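Local coordinates for putative endonuclease/exonuclease/phosphatase family protein (Bacteroides vulgatus ATCC 8482, PDB 3G6S) that probably cleaves phosphodiester bonds of nucleic acids as an endonuclease/exonuclease/phosphatase-type hydrolase, at residues Val4-Phe9 with Phe132-Thr137; Asp92-Trp97 with Ala118-Phe123; Lys222-Phe227 with Ser249-Gln254; Val47-Phe52 with Gly76-Leu81. All coordinates share one frame; numbering follows the deposited sequence.

Interaction 1: residues Val4-Phe9 with Phe132-Thr137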
loop_
_atom_site.group_PDB
_atom_site.type_symbol
_atom_site.label_atom_id
_atom_site.label_comp_id
_atom_site.label_asym_id
_atom_site.label_seq_id
_atom_site.Cartn_x
_atom_site.Cartn_y
_atom_site.Cartn_z
ATOM N N VAL A 4 0.494 9.924 12.630
ATOM C CA VAL A 4 0.565 9.822 11.181
ATOM C C VAL A 4 -0.652 9.132 10.583
ATOM O O VAL A 4 -1.003 8.022 10.975
ATOM C CB VAL A 4 1.853 9.066 10.750
ATOM C CG1 VAL A 4 1.881 7.690 11.367
ATOM C CG2 VAL A 4 1.921 8.972 9.246
ATOM N N ARG A 5 -1.307 9.802 9.645
ATOM C CA ARG A 5 -2.457 9.216 8.984
ATOM C C ARG A 5 -1.941 8.455 7.763
ATOM O O ARG A 5 -1.513 9.048 6.777
ATOM C CB ARG A 5 -3.436 10.299 8.567
ATOM C CG ARG A 5 -4.640 9.751 7.851
ATOM C CD ARG A 5 -5.736 10.788 7.797
ATOM N NE ARG A 5 -6.180 11.125 9.139
ATOM C CZ ARG A 5 -6.984 12.140 9.426
ATOM N NH1 ARG A 5 -7.432 12.926 8.455
ATOM N NH2 ARG A 5 -7.343 12.368 10.684
ATOM N N TRP A 6 -1.982 7.137 7.855
ATOM C CA TRP A 6 -1.495 6.251 6.815
ATOM C C TRP A 6 -2.623 5.780 5.901
ATOM O O TRP A 6 -3.793 5.795 6.291
ATOM C CB TRP A 6 -0.849 5.047 7.492
ATOM C CG TRP A 6 0.400 4.543 6.838
ATOM C CD1 TRP A 6 0.499 3.809 5.687
ATOM C CD2 TRP A 6 1.728 4.683 7.340
ATOM N NE1 TRP A 6 1.813 3.485 5.443
ATOM C CE2 TRP A 6 2.593 4.024 6.436
ATOM C CE3 TRP A 6 2.280 5.325 8.457
ATOM C CZ2 TRP A 6 3.976 3.962 6.631
ATOM C CZ3 TRP A 6 3.651 5.264 8.651
ATOM C CH2 TRP A 6 4.486 4.597 7.732
ATOM N N ALA A 7 -2.274 5.354 4.690
ATOM C CA ALA A 7 -3.279 4.857 3.755
ATOM C C ALA A 7 -2.708 3.973 2.653
ATOM O O ALA A 7 -1.634 4.240 2.117
ATOM C CB ALA A 7 -4.039 6.027 3.134
ATOM N N THR A 8 -3.433 2.906 2.332
ATOM C CA THR A 8 -3.044 2.002 1.258
ATOM C C THR A 8 -4.153 2.109 0.218
ATOM O O THR A 8 -5.338 2.066 0.564
ATOM C CB THR A 8 -2.918 0.530 1.733
ATOM O OG1 THR A 8 -2.556 -0.299 0.618
ATOM C CG2 THR A 8 -4.237 0.024 2.323
ATOM N N PHE A 9 -3.780 2.245 -1.051
ATOM C CA PHE A 9 -4.780 2.400 -2.091
ATOM C C PHE A 9 -4.356 1.944 -3.488
ATOM O O PHE A 9 -3.337 2.383 -4.026
ATOM C CB PHE A 9 -5.202 3.870 -2.121
ATOM C CG PHE A 9 -6.290 4.171 -3.097
ATOM C CD1 PHE A 9 -7.373 3.310 -3.235
ATOM C CD2 PHE A 9 -6.254 5.337 -3.854
ATOM C CE1 PHE A 9 -8.411 3.601 -4.118
ATOM C CE2 PHE A 9 -7.286 5.644 -4.744
ATOM C CZ PHE A 9 -8.370 4.777 -4.878
ATOM N N PHE A 132 10.997 5.528 11.560
ATOM C CA PHE A 132 10.094 4.423 11.300
ATOM C C PHE A 132 10.228 3.973 9.871
ATOM O O PHE A 132 10.894 4.619 9.070
ATOM C CB PHE A 132 8.642 4.802 11.580
ATOM C CG PHE A 132 8.156 5.996 10.819
ATOM C CD1 PHE A 132 8.424 7.287 11.275
ATOM C CD2 PHE A 132 7.360 5.836 9.684
ATOM C CE1 PHE A 132 7.891 8.403 10.625
ATOM C CE2 PHE A 132 6.824 6.946 9.027
ATOM C CZ PHE A 132 7.088 8.236 9.497
HETATM N N MSE A 133 9.598 2.861 9.539
HETATM C CA MSE A 133 9.710 2.384 8.187
HETATM C C MSE A 133 8.367 2.119 7.549
HETATM O O MSE A 133 7.403 1.729 8.209
HETATM C CB MSE A 133 10.551 1.120 8.157
HETATM C CG MSE A 133 10.730 0.547 6.776
HETATM SE SE MSE A 133 11.649 -1.122 6.872
HETATM C CE MSE A 133 12.546 -1.031 5.174
ATOM N N ALA A 134 8.319 2.346 6.248
ATOM C CA ALA A 134 7.114 2.118 5.484
ATOM C C ALA A 134 7.460 1.162 4.358
ATOM O O ALA A 134 8.477 1.323 3.677
ATOM C CB ALA A 134 6.595 3.426 4.915
ATOM N N VAL A 135 6.609 0.161 4.175
ATOM C CA VAL A 135 6.794 -0.813 3.112
ATOM C C VAL A 135 5.456 -0.945 2.403
ATOM O O VAL A 135 4.430 -1.170 3.042
ATOM C CB VAL A 135 7.242 -2.194 3.659
ATOM C CG1 VAL A 135 7.429 -3.180 2.506
ATOM C CG2 VAL A 135 8.553 -2.047 4.412
ATOM N N ASN A 136 5.478 -0.783 1.084
ATOM C CA ASN A 136 4.285 -0.859 0.256
ATOM C C ASN A 136 4.502 -1.926 -0.793
ATOM O O ASN A 136 5.528 -1.934 -1.472
ATOM C CB ASN A 136 4.042 0.476 -0.434
ATOM C CG ASN A 136 2.745 0.492 -1.185
ATOM O OD1 ASN A 136 1.695 0.156 -0.623
ATOM N ND2 ASN A 136 2.790 0.885 -2.461
ATOM N N THR A 137 3.538 -2.820 -0.952
ATOM C CA THR A 137 3.721 -3.885 -1.918
ATOM C C THR A 137 2.434 -4.300 -2.640
ATOM O O THR A 137 1.356 -3.811 -2.313
ATOM C CB THR A 137 4.357 -5.098 -1.200
ATOM O OG1 THR A 137 4.591 -6.152 -2.138
ATOM C CG2 THR A 137 3.449 -5.587 -0.092
HETATM O O HOH W 1 3.185 1.600 3.612
#
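Trp6 reaches across to Phe132 and Ala134, bridging two nearly parallel strands whose axes come no closer than 9.2 Å. Its CB points toward strand 131-138 and carries the ring there. On the pyrrole side, NE1 donates to a water 3.0 Å away, and that water in turn donates to Val135 O, a relay that ties the indole to the opposite backbone. Along the benzo side, CZ2 faces the methyl of Ala134 at the ring edge; the modelled gap there is too short to trust. At the far end, CH2 and CZ3 each lie 3.6 Å from Phe132 CE2. The two rings touch along their borders, planes 65° apart. Replacing Trp6 with an alanine would probably leave a gap beside Phe132 and Ala134 and deprive the water of its indole donor. Trp6 lies on strand 2-10 of the seven-stranded sheet and Phe132 on strand 131-138 of the six-stranded one; Val168 of strand 167-172 and Leu258 of strand 254-260 pack against the indole between the sheets.

Interaction 2: residues Asp92-Trp97 with Ala118-Phe123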
loop_
_atom_site.group_PDB
_atom_site.type_symbol
_atom_site.label_atom_id
_atom_site.label_comp_id
_atom_site.label_asym_id
_atom_site.label_seq_id
_atom_site.Cartn_x
_atom_site.Cartn_y
_atom_site.Cartn_z
ATOM N N ASP A 92 16.439 6.782 3.765
ATOM C CA ASP A 92 16.840 5.805 2.780
ATOM C C ASP A 92 15.602 5.139 2.223
ATOM O O ASP A 92 14.554 5.124 2.865
ATOM C CB ASP A 92 17.778 4.770 3.401
ATOM C CG ASP A 92 18.379 3.841 2.364
ATOM O OD1 ASP A 92 18.395 4.225 1.167
ATOM O OD2 ASP A 92 18.850 2.747 2.747
ATOM N N SER A 93 15.719 4.594 1.023
ATOM C CA SER A 93 14.582 3.956 0.388
ATOM C C SER A 93 15.043 3.100 -0.770
ATOM O O SER A 93 16.125 3.305 -1.315
ATOM C CB SER A 93 13.617 5.019 -0.128
ATOM O OG SER A 93 14.286 5.914 -0.989
ATOM N N ASN A 94 14.216 2.143 -1.154
ATOM C CA ASN A 94 14.571 1.283 -2.261
ATOM C C ASN A 94 13.406 0.371 -2.616
ATOM O O ASN A 94 12.331 0.458 -2.022
ATOM C CB ASN A 94 15.802 0.457 -1.892
ATOM C CG ASN A 94 16.407 -0.227 -3.084
ATOM O OD1 ASN A 94 16.808 0.431 -4.042
ATOM N ND2 ASN A 94 16.468 -1.554 -3.046
ATOM N N THR A 95 13.615 -0.493 -3.598
ATOM C CA THR A 95 12.582 -1.425 -4.010
ATOM C C THR A 95 13.238 -2.744 -4.411
ATOM O O THR A 95 14.249 -2.742 -5.100
ATOM C CB THR A 95 11.726 -0.818 -5.170
ATOM O OG1 THR A 95 10.874 -1.826 -5.731
ATOM C CG2 THR A 95 12.610 -0.238 -6.247
ATOM N N PHE A 96 12.688 -3.862 -3.939
ATOM C CA PHE A 96 13.227 -5.177 -4.264
ATOM C C PHE A 96 12.151 -6.050 -4.890
ATOM O O PHE A 96 10.959 -5.767 -4.760
ATOM C CB PHE A 96 13.798 -5.859 -3.015
ATOM C CG PHE A 96 12.811 -6.014 -1.896
ATOM C CD1 PHE A 96 11.964 -7.123 -1.836
ATOM C CD2 PHE A 96 12.710 -5.036 -0.911
ATOM C CE1 PHE A 96 11.028 -7.251 -0.812
ATOM C CE2 PHE A 96 11.779 -5.152 0.114
ATOM C CZ PHE A 96 10.935 -6.263 0.164
ATOM N N TRP A 97 12.573 -7.114 -5.567
ATOM C CA TRP A 97 11.642 -8.019 -6.236
ATOM C C TRP A 97 11.226 -9.215 -5.393
ATOM O O TRP A 97 12.066 -9.915 -4.826
ATOM C CB TRP A 97 12.247 -8.476 -7.572
ATOM C CG TRP A 97 12.050 -7.457 -8.632
ATOM C CD1 TRP A 97 11.102 -7.471 -9.623
ATOM C CD2 TRP A 97 12.705 -6.188 -8.725
ATOM N NE1 TRP A 97 11.123 -6.281 -10.317
ATOM C CE2 TRP A 97 12.099 -5.477 -9.787
ATOM C CE3 TRP A 97 13.745 -5.578 -8.006
ATOM C CZ2 TRP A 97 12.492 -4.189 -10.149
ATOM C CZ3 TRP A 97 14.140 -4.290 -8.362
ATOM C CH2 TRP A 97 13.512 -3.610 -9.430
ATOM N N ALA A 118 8.116 -4.687 -3.933
ATOM C CA ALA A 118 7.817 -4.022 -2.675
ATOM C C ALA A 118 8.737 -2.804 -2.637
ATOM O O ALA A 118 9.923 -2.918 -2.923
ATOM C CB ALA A 118 8.111 -4.946 -1.500
ATOM N N THR A 119 8.187 -1.637 -2.336
ATOM C CA THR A 119 8.999 -0.430 -2.240
ATOM C C THR A 119 8.970 -0.024 -0.767
ATOM O O THR A 119 7.913 -0.040 -0.141
ATOM C CB THR A 119 8.446 0.713 -3.132
ATOM O OG1 THR A 119 8.710 0.410 -4.507
ATOM C CG2 THR A 119 9.104 2.046 -2.784
ATOM N N TRP A 120 10.136 0.303 -0.211
ATOM C CA TRP A 120 10.238 0.691 1.193
ATOM C C TRP A 120 10.994 1.985 1.382
ATOM O O TRP A 120 11.688 2.451 0.482
ATOM C CB TRP A 120 10.942 -0.397 2.014
ATOM C CG TRP A 120 12.364 -0.647 1.610
ATOM C CD1 TRP A 120 12.803 -1.565 0.711
ATOM C CD2 TRP A 120 13.533 0.064 2.066
ATOM N NE1 TRP A 120 14.171 -1.477 0.574
ATOM C CE2 TRP A 120 14.644 -0.489 1.396
ATOM C CE3 TRP A 120 13.743 1.108 2.979
ATOM C CZ2 TRP A 120 15.952 -0.032 1.597
ATOM C CZ3 TRP A 120 15.052 1.568 3.184
ATOM C CH2 TRP A 120 16.139 0.989 2.492
ATOM N N ALA A 121 10.877 2.546 2.579
ATOM C CA ALA A 121 11.554 3.787 2.897
ATOM C C ALA A 121 11.675 3.970 4.396
ATOM O O ALA A 121 10.716 3.764 5.142
ATOM C CB ALA A 121 10.807 4.955 2.294
ATOM N N LYS A 122 12.870 4.347 4.832
ATOM C CA LYS A 122 13.137 4.595 6.236
ATOM C C LYS A 122 12.885 6.102 6.420
ATOM O O LYS A 122 13.640 6.939 5.920
ATOM C CB LYS A 122 14.584 4.215 6.523
ATOM C CG LYS A 122 15.069 4.410 7.942
ATOM C CD LYS A 122 16.509 3.924 8.066
ATOM C CE LYS A 122 17.095 4.269 9.414
ATOM N NZ LYS A 122 18.556 3.992 9.464
ATOM N N PHE A 123 11.805 6.436 7.119
ATOM C CA PHE A 123 11.401 7.824 7.352
ATOM C C PHE A 123 11.862 8.402 8.668
ATOM O O PHE A 123 12.325 7.694 9.549
ATOM C CB PHE A 123 9.876 7.945 7.323
ATOM C CG PHE A 123 9.289 7.920 5.952
ATOM C CD1 PHE A 123 9.509 8.972 5.070
ATOM C CD2 PHE A 123 8.468 6.872 5.552
ATOM C CE1 PHE A 123 8.908 8.984 3.808
ATOM C CE2 PHE A 123 7.863 6.877 4.290
ATOM C CZ PHE A 123 8.087 7.941 3.418
HETATM O O HOH W 2 16.300 -3.241 -1.053
#
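Asp92 O takes the shortest hydrogen bond of the ladder, from Lys122 N at 2.7 Å. Further along, Asn94 and Trp120 exchange a reciprocal pair, Trp120 N to Asn94 O at 2.8 Å and Asn94 N to Trp120 O at 3.0 Å, and Phe96 and Ala118 do the same. This is an antiparallel pairing at the border of the six-stranded sheet, strand 88-97 being its outermost member. The indole of Trp120, its CG set between backbone N and carbonyl carbon (chi1 63°), folds back over the neighbouring strand: Asn94 N lies over one face, and Ser93 CA makes a CH-pi contact 3.9 Å from the centroid of the six-membered ring. At the indole edge, Asp92 OD2 approaches CH2, the carboxylate turned 86° from the ring. One water accepts from both Trp120 NE1 (3.2 Å) and Asn94 ND2. Beside this, Ala118 CB sits over the Phe96 ring, 4.0 Å from its centroid. Helix 144-161 covers these aromatics, with Leu153 and Lys157 on Phe96 and Ile161 on Trp120.

Interaction 3: residues Lys222-Phe227 with Ser249-Gln254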
loop_
_atom_site.group_PDB
_atom_site.type_symbol
_atom_site.label_atom_id
_atom_site.label_comp_id
_atom_site.label_asym_id
_atom_site.label_seq_id
_atom_site.Cartn_x
_atom_site.Cartn_y
_atom_site.Cartn_z
ATOM N N LYS A 222 -12.385 -8.067 1.250
ATOM C CA LYS A 222 -11.325 -7.162 1.668
ATOM C C LYS A 222 -10.008 -7.833 1.302
ATOM O O LYS A 222 -9.670 -8.871 1.859
ATOM C CB LYS A 222 -11.395 -6.932 3.182
ATOM C CG LYS A 222 -10.232 -6.136 3.740
ATOM C CD LYS A 222 -10.534 -5.660 5.148
ATOM C CE LYS A 222 -9.587 -4.536 5.580
ATOM N NZ LYS A 222 -8.169 -4.987 5.669
ATOM N N ILE A 223 -9.277 -7.255 0.357
ATOM C CA ILE A 223 -8.007 -7.828 -0.063
ATOM C C ILE A 223 -6.863 -6.860 0.131
ATOM O O ILE A 223 -5.724 -7.160 -0.227
ATOM C CB ILE A 223 -8.033 -8.255 -1.536
ATOM C CG1 ILE A 223 -8.309 -7.047 -2.427
ATOM C CG2 ILE A 223 -9.106 -9.320 -1.732
ATOM C CD1 ILE A 223 -8.404 -7.382 -3.896
ATOM N N ASP A 224 -7.166 -5.694 0.689
ATOM C CA ASP A 224 -6.138 -4.687 0.934
ATOM C C ASP A 224 -5.943 -4.558 2.433
ATOM O O ASP A 224 -6.909 -4.499 3.177
ATOM C CB ASP A 224 -6.554 -3.355 0.299
ATOM C CG ASP A 224 -6.660 -3.452 -1.231
ATOM O OD1 ASP A 224 -7.787 -3.602 -1.755
ATOM O OD2 ASP A 224 -5.607 -3.401 -1.910
ATOM N N PHE A 225 -4.696 -4.519 2.886
ATOM C CA PHE A 225 -4.450 -4.434 4.323
ATOM C C PHE A 225 -3.358 -3.468 4.749
ATOM O O PHE A 225 -2.494 -3.072 3.961
ATOM C CB PHE A 225 -4.071 -5.812 4.885
ATOM C CG PHE A 225 -5.056 -6.896 4.575
ATOM C CD1 PHE A 225 -5.989 -7.303 5.529
ATOM C CD2 PHE A 225 -5.041 -7.522 3.327
ATOM C CE1 PHE A 225 -6.901 -8.324 5.247
ATOM C CE2 PHE A 225 -5.942 -8.542 3.026
ATOM C CZ PHE A 225 -6.877 -8.949 3.986
ATOM N N ILE A 226 -3.422 -3.107 6.024
ATOM C CA ILE A 226 -2.429 -2.261 6.650
ATOM C C ILE A 226 -1.919 -3.052 7.858
ATOM O O ILE A 226 -2.675 -3.338 8.794
ATOM C CB ILE A 226 -3.018 -0.922 7.136
ATOM C CG1 ILE A 226 -3.501 -0.109 5.938
ATOM C CG2 ILE A 226 -1.954 -0.133 7.909
ATOM C CD1 ILE A 226 -4.071 1.267 6.296
ATOM N N PHE A 227 -0.647 -3.429 7.832
ATOM C CA PHE A 227 -0.072 -4.187 8.940
ATOM C C PHE A 227 0.914 -3.322 9.705
ATOM O O PHE A 227 1.671 -2.558 9.108
ATOM C CB PHE A 227 0.637 -5.436 8.412
ATOM C CG PHE A 227 -0.294 -6.454 7.823
ATOM C CD1 PHE A 227 -1.124 -7.212 8.648
ATOM C CD2 PHE A 227 -0.351 -6.644 6.442
ATOM C CE1 PHE A 227 -1.999 -8.140 8.108
ATOM C CE2 PHE A 227 -1.220 -7.568 5.888
ATOM C CZ PHE A 227 -2.051 -8.323 6.725
ATOM N N SER A 249 -11.808 4.439 -7.916
ATOM C CA SER A 249 -11.080 3.289 -8.418
ATOM C C SER A 249 -11.949 2.059 -8.252
ATOM O O SER A 249 -13.035 2.160 -7.704
ATOM C CB SER A 249 -9.779 3.160 -7.610
ATOM O OG SER A 249 -9.371 1.820 -7.465
ATOM N N ASP A 250 -11.497 0.909 -8.742
ATOM C CA ASP A 250 -12.280 -0.305 -8.558
ATOM C C ASP A 250 -12.061 -0.790 -7.123
ATOM O O ASP A 250 -12.752 -1.688 -6.645
ATOM C CB ASP A 250 -11.884 -1.399 -9.560
ATOM C CG ASP A 250 -10.393 -1.591 -9.662
ATOM O OD1 ASP A 250 -9.676 -1.238 -8.699
ATOM O OD2 ASP A 250 -9.932 -2.108 -10.705
ATOM N N HIS A 251 -11.093 -0.182 -6.443
ATOM C CA HIS A 251 -10.790 -0.508 -5.056
ATOM C C HIS A 251 -11.191 0.633 -4.122
ATOM O O HIS A 251 -11.398 1.770 -4.554
ATOM C CB HIS A 251 -9.294 -0.750 -4.856
ATOM C CG HIS A 251 -8.825 -2.104 -5.280
ATOM N ND1 HIS A 251 -8.614 -2.443 -6.599
ATOM C CD2 HIS A 251 -8.470 -3.188 -4.551
ATOM C CE1 HIS A 251 -8.144 -3.676 -6.664
ATOM N NE2 HIS A 251 -8.046 -4.150 -5.436
ATOM N N ASN A 252 -11.301 0.310 -2.836
ATOM C CA ASN A 252 -11.608 1.297 -1.815
ATOM C C ASN A 252 -10.339 1.482 -0.979
ATOM O O ASN A 252 -9.710 0.518 -0.569
ATOM C CB ASN A 252 -12.745 0.827 -0.904
ATOM C CG ASN A 252 -14.126 1.184 -1.447
ATOM O OD1 ASN A 252 -14.266 2.052 -2.323
ATOM N ND2 ASN A 252 -15.157 0.533 -0.913
ATOM N N PRO A 253 -9.932 2.728 -0.729
ATOM C CA PRO A 253 -8.728 2.977 0.071
ATOM C C PRO A 253 -8.987 2.653 1.540
ATOM O O PRO A 253 -10.134 2.691 2.000
ATOM C CB PRO A 253 -8.484 4.465 -0.140
ATOM C CG PRO A 253 -9.901 4.993 -0.204
ATOM C CD PRO A 253 -10.585 3.992 -1.107
ATOM N N GLN A 254 -7.927 2.327 2.274
ATOM C CA GLN A 254 -8.063 2.033 3.697
ATOM C C GLN A 254 -7.222 3.024 4.496
ATOM O O GLN A 254 -5.991 2.980 4.438
ATOM C CB GLN A 254 -7.590 0.616 4.018
ATOM C CG GLN A 254 -8.082 0.135 5.381
ATOM C CD GLN A 254 -7.255 -1.001 5.981
ATOM O OE1 GLN A 254 -6.824 -1.923 5.286
ATOM N NE2 GLN A 254 -7.047 -0.939 7.289
HETATM O O HOH W 3 -5.521 -3.929 7.639
#
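His251 and Asp224 both hold CG anti to the carbonyl carbon (chi1 -80° and -64°), and these torsions bring the imidazole and the carboxylate together. Asp224 OD1 meets the ring edge, in the imidazole plane, 2.9 Å from His251 CD2, with the carboxylate turned 75° from the ring. The same oxygen is hydrogen-bonded by Thr208. At another edge atom, His251 ND1 donates to Asp250 OD1 at 2.6 Å, while Ile223 CD1 lies 3.6 Å from His251 NE2. A lysine in place of His251 would probably leave Asp250 without its ring donor and Asp224 and Ile223 without the ring edge they meet. Elsewhere, Lys222 NZ donates to Asp224 O at 2.8 Å, in the carbonyl plane, and weakly to Gln254 OE1. Ile226 CD1 lies 3.8 Å from Gln254 NE2 where those side chains meet, and a water accepts from Ile226 N at 2.8 Å. In DNase I-like relatives a Ser-Asp-His sequence like that of residues 249-251 belongs to the active site, and this site is probably equivalent, with Asp224 the likely counterpart of the aspartate that partners the histidine. Asp250 and Asp224 together probably limit how the imidazole can turn.

Interaction 4: residues Val47-Phe52 with Gly76-Leu81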
loop_
_atom_site.group_PDB
_atom_site.type_symbol
_atom_site.label_atom_id
_atom_site.label_comp_id
_atom_site.label_asym_id
_atom_site.label_seq_id
_atom_site.Cartn_x
_atom_site.Cartn_y
_atom_site.Cartn_z
ATOM N N VAL A 47 0.275 1.474 -10.263
ATOM C CA VAL A 47 0.487 2.826 -10.752
ATOM C C VAL A 47 1.466 2.851 -11.933
ATOM O O VAL A 47 2.648 2.532 -11.784
ATOM C CB VAL A 47 1.006 3.733 -9.604
ATOM C CG1 VAL A 47 1.004 5.185 -10.032
ATOM C CG2 VAL A 47 0.133 3.539 -8.353
ATOM N N LEU A 48 0.973 3.214 -13.114
ATOM C CA LEU A 48 1.835 3.281 -14.293
ATOM C C LEU A 48 2.590 4.612 -14.283
ATOM O O LEU A 48 2.183 5.572 -13.614
ATOM C CB LEU A 48 1.003 3.143 -15.574
ATOM C CG LEU A 48 0.348 1.772 -15.785
ATOM C CD1 LEU A 48 -0.521 1.790 -17.032
ATOM C CD2 LEU A 48 1.419 0.703 -15.895
ATOM N N HIS A 49 3.685 4.666 -15.033
ATOM C CA HIS A 49 4.508 5.865 -15.083
ATOM C C HIS A 49 3.770 7.179 -15.358
ATOM O O HIS A 49 4.049 8.201 -14.726
ATOM C CB HIS A 49 5.642 5.704 -16.092
ATOM C CG HIS A 49 6.563 6.878 -16.116
ATOM N ND1 HIS A 49 6.289 8.016 -16.841
ATOM C CD2 HIS A 49 7.692 7.136 -15.417
ATOM C CE1 HIS A 49 7.211 8.928 -16.586
ATOM N NE2 HIS A 49 8.073 8.421 -15.724
ATOM N N ASN A 50 2.830 7.168 -16.292
ATOM C CA ASN A 50 2.104 8.391 -16.571
ATOM C C ASN A 50 1.235 8.733 -15.369
ATOM O O ASN A 50 1.063 9.906 -15.046
ATOM C CB ASN A 50 1.253 8.218 -17.820
ATOM C CG ASN A 50 0.244 7.121 -17.673
ATOM O OD1 ASN A 50 -0.845 7.338 -17.144
ATOM N ND2 ASN A 50 0.598 5.922 -18.131
ATOM N N GLN A 51 0.701 7.709 -14.698
ATOM C CA GLN A 51 -0.141 7.933 -13.518
ATOM C C GLN A 51 0.726 8.418 -12.350
ATOM O O GLN A 51 0.301 9.249 -11.545
ATOM C CB GLN A 51 -0.866 6.654 -13.092
ATOM C CG GLN A 51 -1.708 6.019 -14.169
ATOM C CD GLN A 51 -2.391 4.760 -13.699
ATOM O OE1 GLN A 51 -3.488 4.807 -13.155
ATOM N NE2 GLN A 51 -1.733 3.623 -13.884
ATOM N N PHE A 52 1.940 7.892 -12.254
ATOM C CA PHE A 52 2.834 8.315 -11.202
ATOM C C PHE A 52 3.079 9.807 -11.387
ATOM O O PHE A 52 3.025 10.575 -10.427
ATOM C CB PHE A 52 4.146 7.558 -11.300
ATOM C CG PHE A 52 5.111 7.896 -10.212
ATOM C CD1 PHE A 52 4.934 7.398 -8.927
ATOM C CD2 PHE A 52 6.206 8.704 -10.470
ATOM C CE1 PHE A 52 5.840 7.698 -7.910
ATOM C CE2 PHE A 52 7.117 9.012 -9.462
ATOM C CZ PHE A 52 6.934 8.505 -8.178
ATOM N N GLY A 76 6.326 -0.857 -16.472
ATOM C CA GLY A 76 5.518 -1.659 -15.571
ATOM C C GLY A 76 4.814 -0.864 -14.492
ATOM O O GLY A 76 4.963 0.357 -14.411
ATOM N N GLU A 77 4.044 -1.553 -13.656
ATOM C CA GLU A 77 3.321 -0.878 -12.587
ATOM C C GLU A 77 4.236 -0.563 -11.400
ATOM O O GLU A 77 5.128 -1.334 -11.054
ATOM C CB GLU A 77 2.143 -1.736 -12.108
ATOM C CG GLU A 77 1.319 -2.339 -13.234
ATOM C CD GLU A 77 0.032 -2.994 -12.746
ATOM O OE1 GLU A 77 0.050 -3.652 -11.684
ATOM O OE2 GLU A 77 -1.000 -2.865 -13.436
ATOM N N TYR A 78 4.023 0.598 -10.803
ATOM C CA TYR A 78 4.777 1.026 -9.636
ATOM C C TYR A 78 3.989 0.610 -8.404
ATOM O O TYR A 78 2.797 0.301 -8.483
ATOM C CB TYR A 78 4.882 2.549 -9.585
ATOM C CG TYR A 78 5.815 3.197 -10.575
ATOM C CD1 TYR A 78 6.845 4.026 -10.133
ATOM C CD2 TYR A 78 5.647 3.026 -11.949
ATOM C CE1 TYR A 78 7.684 4.671 -11.024
ATOM C CE2 TYR A 78 6.486 3.667 -12.854
ATOM C CZ TYR A 78 7.503 4.487 -12.378
ATOM O OH TYR A 78 8.351 5.122 -13.246
ATOM N N ALA A 79 4.658 0.630 -7.258
ATOM C CA ALA A 79 4.026 0.344 -5.964
ATOM C C ALA A 79 4.687 1.410 -5.090
ATOM O O ALA A 79 5.358 1.107 -4.114
ATOM C CB ALA A 79 4.390 -1.054 -5.497
ATOM N N PRO A 80 4.472 2.687 -5.439
ATOM C CA PRO A 80 5.024 3.864 -4.768
ATOM C C PRO A 80 4.459 4.281 -3.423
ATOM O O PRO A 80 3.378 3.859 -3.015
ATOM C CB PRO A 80 4.823 4.955 -5.807
ATOM C CG PRO A 80 3.438 4.629 -6.319
ATOM C CD PRO A 80 3.432 3.094 -6.409
ATOM N N LEU A 81 5.238 5.122 -2.751
ATOM C CA LEU A 81 4.905 5.692 -1.459
ATOM C C LEU A 81 4.935 7.212 -1.594
ATOM O O LEU A 81 5.938 7.783 -2.019
ATOM C CB LEU A 81 5.932 5.263 -0.406
ATOM C CG LEU A 81 5.710 3.886 0.223
ATOM C CD1 LEU A 81 6.970 3.447 0.936
ATOM C CD2 LEU A 81 4.518 3.936 1.175
#
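A single antiparallel bridge between Val47 and Tyr78 pins the start of helix 49-58 to the loop that runs into strand 81-84. Tyr78 N donates to Val47 O at 2.6 Å, and the return bond from Val47 N to Tyr78 O is weak at 3.3 Å. Leu48 follows at the N-cap position, its carbonyl already accepting from Phe52 N in the first turn. From that turn Phe52 sends its ring out with CG anti to the backbone N (chi1 -178°), which carries it to the Tyr78 ring. The two form an offset stack, centroids 5.0 Å apart and planes at 16°, touching through CD1 of each. Pro80 fills in beside them: its CB meets the edge of the Phe52 ring, 3.6 Å from CE1, and its CD lies 3.9 Å from Val47 CG2. At the other end of the tyrosine, His49 runs alongside and points the same way, so that the Tyr78 hydroxyl lies in the imidazole plane, 3.0 Å from His49 CD2. Leu48 CD2 packs on Glu77 CG at 4.0 Å, while the carboxylate of Glu77 turns to a salt bridge with Arg69. Phe82 meets Phe52 from strand 81-84. Such an isolated beta bridge, backed by an aromatic stack and a proline, here joins the first turn of a helix to the loop entering a strand of the alpha/beta sandwich.

How the interactions relate
From the N terminus, residues 4-9 open the longest loop, which interaction 1 closes at 132-137. Two shorter loops lie within that span, one after the other: interaction 4 joins 47-52 to 76-81, then interaction 2 joins 92-97 to 118-123. Interaction 3 follows in series, pairing 222-227 with 249-254. Interactions 1 and 2 share the six-stranded sheet, where Asn136 O and Phe132 O probably accept from Thr119 N and Phe123 N. Interaction 1 meets interaction 3 through Thr8 O and Gln254 N in the seven-stranded sheet, and interaction 4 through Asn136 and Ala79. Interactions 1 and 3 thus both link the two sheets, whereas interaction 2 builds the border of one and interaction 4 fixes a helix start.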